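Local coordinates for protein alpha-toxin (Clostridium novyi, PDB 2VK9) that acts as a bacterial toxin, modelled here as its catalytic domain, which belongs to the GT-A clan and is related to the clostridial toxins TcdA and TcdB, at residues S93-K98 with D362-Q367; I370-L375 with A387-N392. All blocks are in the same frame, centred on the assembly; numbering follows the deposited sequence.

Contact 1 (S93-K98 with D362-Q367)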
loop_
_atom_site.group_PDB
_atom_site.type_symbol
_atom_site.label_atom_id
_atom_site.label_comp_id
_atom_site.label_asym_id
_atom_site.label_seq_id
_atom_site.Cartn_x
_atom_site.Cartn_y
_atom_site.Cartn_z
ATOM N N SER A 93 12.030 24.862 -5.430
ATOM C CA SER A 93 13.297 24.741 -4.705
ATOM C C SER A 93 13.219 23.894 -3.408
ATOM O O SER A 93 13.716 24.293 -2.353
ATOM C CB SER A 93 13.896 26.132 -4.435
ATOM O OG SER A 93 13.252 26.764 -3.338
ATOM N N THR A 94 12.575 22.736 -3.492
ATOM C CA THR A 94 12.611 21.734 -2.424
ATOM C C THR A 94 12.516 20.368 -3.075
ATOM O O THR A 94 11.644 20.129 -3.916
ATOM C CB THR A 94 11.467 21.878 -1.373
ATOM O OG1 THR A 94 10.199 21.554 -1.959
ATOM C CG2 THR A 94 11.411 23.286 -0.780
ATOM N N ILE A 95 13.419 19.476 -2.689
ATOM C CA ILE A 95 13.491 18.144 -3.284
ATOM C C ILE A 95 13.455 17.023 -2.240
ATOM O O ILE A 95 13.741 17.245 -1.056
ATOM C CB ILE A 95 14.737 18.006 -4.185
ATOM C CG1 ILE A 95 16.014 18.173 -3.366
ATOM C CG2 ILE A 95 14.679 19.020 -5.328
ATOM C CD1 ILE A 95 17.233 17.665 -4.052
ATOM N N ALA A 96 13.081 15.828 -2.687
ATOM C CA ALA A 96 13.042 14.658 -1.826
ATOM C C ALA A 96 14.446 14.214 -1.495
ATOM O O ALA A 96 15.338 14.307 -2.335
ATOM C CB ALA A 96 12.310 13.552 -2.509
ATOM N N SER A 97 14.647 13.742 -0.269
ATOM C CA SER A 97 15.936 13.174 0.132
ATOM C C SER A 97 16.373 12.120 -0.877
ATOM O O SER A 97 15.539 11.406 -1.434
ATOM C CB SER A 97 15.855 12.544 1.523
ATOM O OG SER A 97 15.476 13.495 2.499
ATOM N N LYS A 98 17.678 12.025 -1.117
ATOM C CA LYS A 98 18.191 11.056 -2.076
ATOM C C LYS A 98 18.459 9.705 -1.432
ATOM O O LYS A 98 19.586 9.216 -1.356
ATOM C CB LYS A 98 19.375 11.620 -2.840
ATOM C CG LYS A 98 18.883 12.654 -3.824
ATOM C CD LYS A 98 19.930 13.127 -4.747
ATOM C CE LYS A 98 19.350 14.163 -5.659
ATOM N NZ LYS A 98 20.286 14.399 -6.797
ATOM N N ASP A 362 16.527 14.873 -9.340
ATOM C CA ASP A 362 16.003 15.676 -8.241
ATOM C C ASP A 362 14.508 15.714 -8.396
ATOM O O ASP A 362 14.011 16.132 -9.443
ATOM C CB ASP A 362 16.546 17.101 -8.323
ATOM C CG ASP A 362 18.060 17.143 -8.457
ATOM O OD1 ASP A 362 18.735 16.336 -7.773
ATOM O OD2 ASP A 362 18.575 17.979 -9.247
ATOM N N ILE A 363 13.788 15.276 -7.369
ATOM C CA ILE A 363 12.327 15.258 -7.415
ATOM C C ILE A 363 11.753 16.393 -6.566
ATOM O O ILE A 363 11.819 16.335 -5.341
ATOM C CB ILE A 363 11.769 13.901 -6.919
ATOM C CG1 ILE A 363 12.390 12.742 -7.717
ATOM C CG2 ILE A 363 10.237 13.886 -6.978
ATOM C CD1 ILE A 363 12.288 11.383 -7.042
ATOM N N LYS A 364 11.192 17.416 -7.213
ATOM C CA LYS A 364 10.516 18.499 -6.479
ATOM C C LYS A 364 9.310 17.964 -5.699
ATOM O O LYS A 364 8.473 17.262 -6.250
ATOM C CB LYS A 364 10.045 19.636 -7.401
ATOM C CG LYS A 364 10.978 20.070 -8.507
ATOM C CD LYS A 364 12.124 20.920 -8.023
ATOM C CE LYS A 364 12.973 21.380 -9.228
ATOM N NZ LYS A 364 14.408 21.687 -8.870
ATOM N N ILE A 365 9.215 18.292 -4.425
ATOM C CA ILE A 365 8.100 17.806 -3.630
ATOM C C ILE A 365 7.715 18.792 -2.535
ATOM O O ILE A 365 8.574 19.305 -1.814
ATOM C CB ILE A 365 8.360 16.396 -3.041
ATOM C CG1 ILE A 365 7.115 15.888 -2.319
ATOM C CG2 ILE A 365 9.533 16.408 -2.096
ATOM C CD1 ILE A 365 7.051 14.384 -2.165
ATOM N N SER A 366 6.419 19.056 -2.424
ATOM C CA SER A 366 5.908 19.947 -1.398
ATOM C C SER A 366 5.915 19.227 -0.049
ATOM O O SER A 366 5.631 18.031 0.012
ATOM C CB SER A 366 4.492 20.399 -1.754
ATOM O OG SER A 366 3.995 21.294 -0.777
ATOM N N GLN A 367 6.235 19.952 1.022
ATOM C CA GLN A 367 6.208 19.379 2.370
ATOM C C GLN A 367 4.798 18.980 2.836
ATOM O O GLN A 367 4.638 18.377 3.896
ATOM C CB GLN A 367 6.845 20.328 3.383
ATOM C CG GLN A 367 6.035 21.578 3.652
ATOM C CD GLN A 367 6.515 22.341 4.881
ATOM O OE1 GLN A 367 6.913 21.742 5.907
ATOM N NE2 GLN A 367 6.476 23.677 4.790
HETATM O O HOH W 1 14.955 14.166 -5.173
#
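The carboxylate of Asp-362 is approached at one oxygen by the ammonium of Lys-98: NZ lies 2.7 Å from OD1, nearly in line with the C-O bond, and closes a salt bridge. The lysine reaches it because its chain runs extended beyond CG. Its NZ also pairs with Asp-126, so two carboxylates share one charge, which would probably favour the charged form of the lysine. The peptide carbonyls are the other flat groups. Ile-363 O takes Ala-96 N at 3.0 Å, only 16° off the carbonyl plane. Thr-94 O takes Ile-365 N at 3.1 Å, from a position tilted 33°. The Ile-365 carbonyl is met from above: Thr-94 OG1 donates to Ile-365 O at 2.8 Å, 44° out of the plane. The first torsion of Thr-94 tucks OG1 over its own backbone, on the side of 362-367. Ile-95 and Lys-364 lie opposite each other between the two backbone bonds, with CA-H contacts to the same carbonyl oxygens. One water extends the pairing: it donates to Ala-96 O and accepts from Ile-363 N. On the buried side Ala-96 CB rests 4.0 Å from Ile-365 CG2, and both side chains, with Ile-363, lie on Ile-390 of strand 382-391. On the other side Ile-95 CG2 touches Asp-362 CB at 4.0 Å. The arrangement is an isolated beta bridge between two loops, which joins the lead-in to strand 99-103 to the lead-in to strand 371-376 beside the central mixed sheet of a GT-A-type domain.

Contact 2 (I370-L375 with A387-N392)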
loop_
_atom_site.group_PDB
_atom_site.type_symbol
_atom_site.label_atom_id
_atom_site.label_comp_id
_atom_site.label_asym_id
_atom_site.label_seq_id
_atom_site.Cartn_x
_atom_site.Cartn_y
_atom_site.Cartn_z
ATOM N N ILE A 370 2.618 13.714 -0.423
ATOM C CA ILE A 370 3.469 12.577 -0.754
ATOM C C ILE A 370 3.163 12.337 -2.213
ATOM O O ILE A 370 2.114 12.767 -2.699
ATOM C CB ILE A 370 3.164 11.294 0.075
ATOM C CG1 ILE A 370 1.724 10.821 -0.139
ATOM C CG2 ILE A 370 3.453 11.514 1.572
ATOM C CD1 ILE A 370 1.375 9.587 0.640
ATOM N N LEU A 371 4.066 11.683 -2.931
ATOM C CA LEU A 371 3.759 11.325 -4.303
ATOM C C LEU A 371 3.596 9.822 -4.410
ATOM O O LEU A 371 4.321 9.062 -3.767
ATOM C CB LEU A 371 4.803 11.873 -5.263
ATOM C CG LEU A 371 4.908 13.404 -5.232
ATOM C CD1 LEU A 371 6.036 13.890 -6.129
ATOM C CD2 LEU A 371 3.589 14.100 -5.587
ATOM N N LEU A 372 2.626 9.404 -5.206
ATOM C CA LEU A 372 2.222 8.016 -5.241
ATOM C C LEU A 372 2.057 7.525 -6.647
ATOM O O LEU A 372 1.647 8.275 -7.523
ATOM C CB LEU A 372 0.891 7.847 -4.525
ATOM C CG LEU A 372 0.890 7.825 -3.012
ATOM C CD1 LEU A 372 -0.540 7.918 -2.558
ATOM C CD2 LEU A 372 1.548 6.539 -2.517
ATOM N N SER A 373 2.370 6.253 -6.854
ATOM C CA SER A 373 2.099 5.605 -8.123
ATOM C C SER A 373 0.593 5.529 -8.288
ATOM O O SER A 373 -0.141 5.351 -7.309
ATOM C CB SER A 373 2.710 4.211 -8.165
ATOM O OG SER A 373 2.621 3.590 -6.893
ATOM N N ARG A 374 0.136 5.706 -9.520
ATOM C CA ARG A 374 -1.277 5.592 -9.823
ATOM C C ARG A 374 -1.457 4.730 -11.047
ATOM O O ARG A 374 -1.253 5.179 -12.175
ATOM C CB ARG A 374 -1.920 6.965 -9.998
ATOM C CG ARG A 374 -2.796 7.359 -8.834
ATOM C CD ARG A 374 -3.269 8.794 -8.901
ATOM N NE ARG A 374 -3.719 9.197 -10.236
ATOM C CZ ARG A 374 -4.975 9.145 -10.668
ATOM N NH1 ARG A 374 -5.950 8.695 -9.884
ATOM N NH2 ARG A 374 -5.247 9.547 -11.899
ATOM N N LEU A 375 -1.825 3.479 -10.807
ATOM C CA LEU A 375 -1.921 2.488 -11.867
ATOM C C LEU A 375 -3.361 2.240 -12.286
ATOM O O LEU A 375 -4.288 2.351 -11.475
ATOM C CB LEU A 375 -1.300 1.170 -11.404
ATOM C CG LEU A 375 0.191 1.140 -11.057
ATOM C CD1 LEU A 375 0.533 -0.180 -10.393
ATOM C CD2 LEU A 375 1.036 1.382 -12.300
ATOM N N ALA A 387 3.075 1.010 -4.168
ATOM C CA ALA A 387 4.280 0.376 -4.698
ATOM C C ALA A 387 5.421 1.356 -4.953
ATOM O O ALA A 387 6.578 0.950 -5.060
ATOM C CB ALA A 387 3.950 -0.374 -5.958
ATOM N N PHE A 388 5.084 2.638 -5.071
ATOM C CA PHE A 388 6.060 3.700 -5.308
ATOM C C PHE A 388 5.597 4.948 -4.566
ATOM O O PHE A 388 4.546 5.513 -4.888
ATOM C CB PHE A 388 6.173 3.973 -6.805
ATOM C CG PHE A 388 7.328 4.853 -7.192
ATOM C CD1 PHE A 388 8.587 4.313 -7.426
ATOM C CD2 PHE A 388 7.151 6.210 -7.376
ATOM C CE1 PHE A 388 9.657 5.119 -7.811
ATOM C CE2 PHE A 388 8.218 7.018 -7.758
ATOM C CZ PHE A 388 9.464 6.469 -7.973
ATOM N N ILE A 389 6.373 5.352 -3.561
ATOM C CA ILE A 389 6.026 6.458 -2.681
ATOM C C ILE A 389 7.202 7.408 -2.562
ATOM O O ILE A 389 8.329 6.980 -2.303
ATOM C CB ILE A 389 5.712 5.963 -1.260
ATOM C CG1 ILE A 389 4.743 4.776 -1.274
ATOM C CG2 ILE A 389 5.177 7.094 -0.391
ATOM C CD1 ILE A 389 4.685 4.045 0.068
ATOM N N ILE A 390 6.951 8.700 -2.740
ATOM C CA ILE A 390 7.991 9.693 -2.519
ATOM C C ILE A 390 7.526 10.645 -1.444
ATOM O O ILE A 390 6.450 11.220 -1.558
ATOM C CB ILE A 390 8.307 10.498 -3.784
ATOM C CG1 ILE A 390 8.767 9.575 -4.913
ATOM C CG2 ILE A 390 9.378 11.539 -3.484
ATOM C CD1 ILE A 390 8.720 10.221 -6.272
ATOM N N SER A 391 8.330 10.806 -0.399
ATOM C CA SER A 391 8.014 11.720 0.689
ATOM C C SER A 391 9.250 12.022 1.499
ATOM O O SER A 391 10.047 11.126 1.737
ATOM C CB SER A 391 6.988 11.082 1.620
ATOM O OG SER A 391 6.864 11.813 2.836
ATOM N N ASN A 392 9.404 13.275 1.925
ATOM C CA ASN A 392 10.345 13.619 2.999
ATOM C C ASN A 392 9.747 13.273 4.359
ATOM O O ASN A 392 8.528 13.164 4.469
ATOM C CB ASN A 392 10.767 15.082 2.906
ATOM C CG ASN A 392 11.767 15.306 1.800
ATOM O OD1 ASN A 392 12.614 14.451 1.559
ATOM N ND2 ASN A 392 11.670 16.428 1.106
#
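Leu-372 and Ile-389 both place a gamma carbon beside the backbone N, opposite the carbonyl carbon (Leu-372 CG, chi1 -78°; Ile-389 CG1, chi1 -48°), and this lays them alongside one another with their ends in the same direction, Leu-372 CD2 being 3.9 Å from Ile-389 CG1. They are a non-hydrogen-bonded pair in the beta hairpin of strands 371-376 and 382-391, which forms one end of the mixed sheet of the GT-A-type domain. The short stretches 371-375 and 389-391 run antiparallel, at 166°. Tyr-480 of helix 477-488 packs on both of these side chains. The neighbouring hydrogen-bonded pair, Leu-371 and Ile-390, turns to the opposite face, where their CB atoms stand 4.0 Å apart. Its two bonds are matched in length: Leu-371 N to Ile-390 O, in the carbonyl plane, and Ile-390 N to Leu-371 O, each 2.8 Å. Further along, Ser-373 N donates to Phe-388 O at 3.0 Å, again in the carbonyl plane, while the Phe-388 ring extends to Tyr-513 and strand 280-283. At the other end Ile-370 CG2 lies against Ser-391, 3.6 Å from CB, and Ser-391 OG turns to its neighbour Asn-392 O. Where the second strand bends at Ala-387 and Phe-388, the Ser-373 hydroxyl bonds chiefly to Ser-385 O, and Phe-388 N makes a weak bond to Ser-373 OG at 3.2 Å.

How the contacts relate
Contact 2 belongs to the interior, all its touching residues being buried, whereas contact 1 is only partly buried and lies farther out, its centre about 22 Å from the centre of the chain, against about 10 Å for the centre of contact 2. Contact 2 is within the hairpin; contact 1 ties the loop leading into it, 362-367, to the loop before strand 99-103. Contact 2 relies on regular strand pairing and aliphatic faces; contact 1 adds a salt bridge and a water, and its hydroxyl donates to a backbone carbonyl across the contact, where that of Ser-373 only weakly accepts. The two meet at Asn-392, whose side chain probably hydrogen-bonds Ile-95 O and Ser-97 N, and at Ile-390, against whose carbonyl Ile-365 CD1 packs.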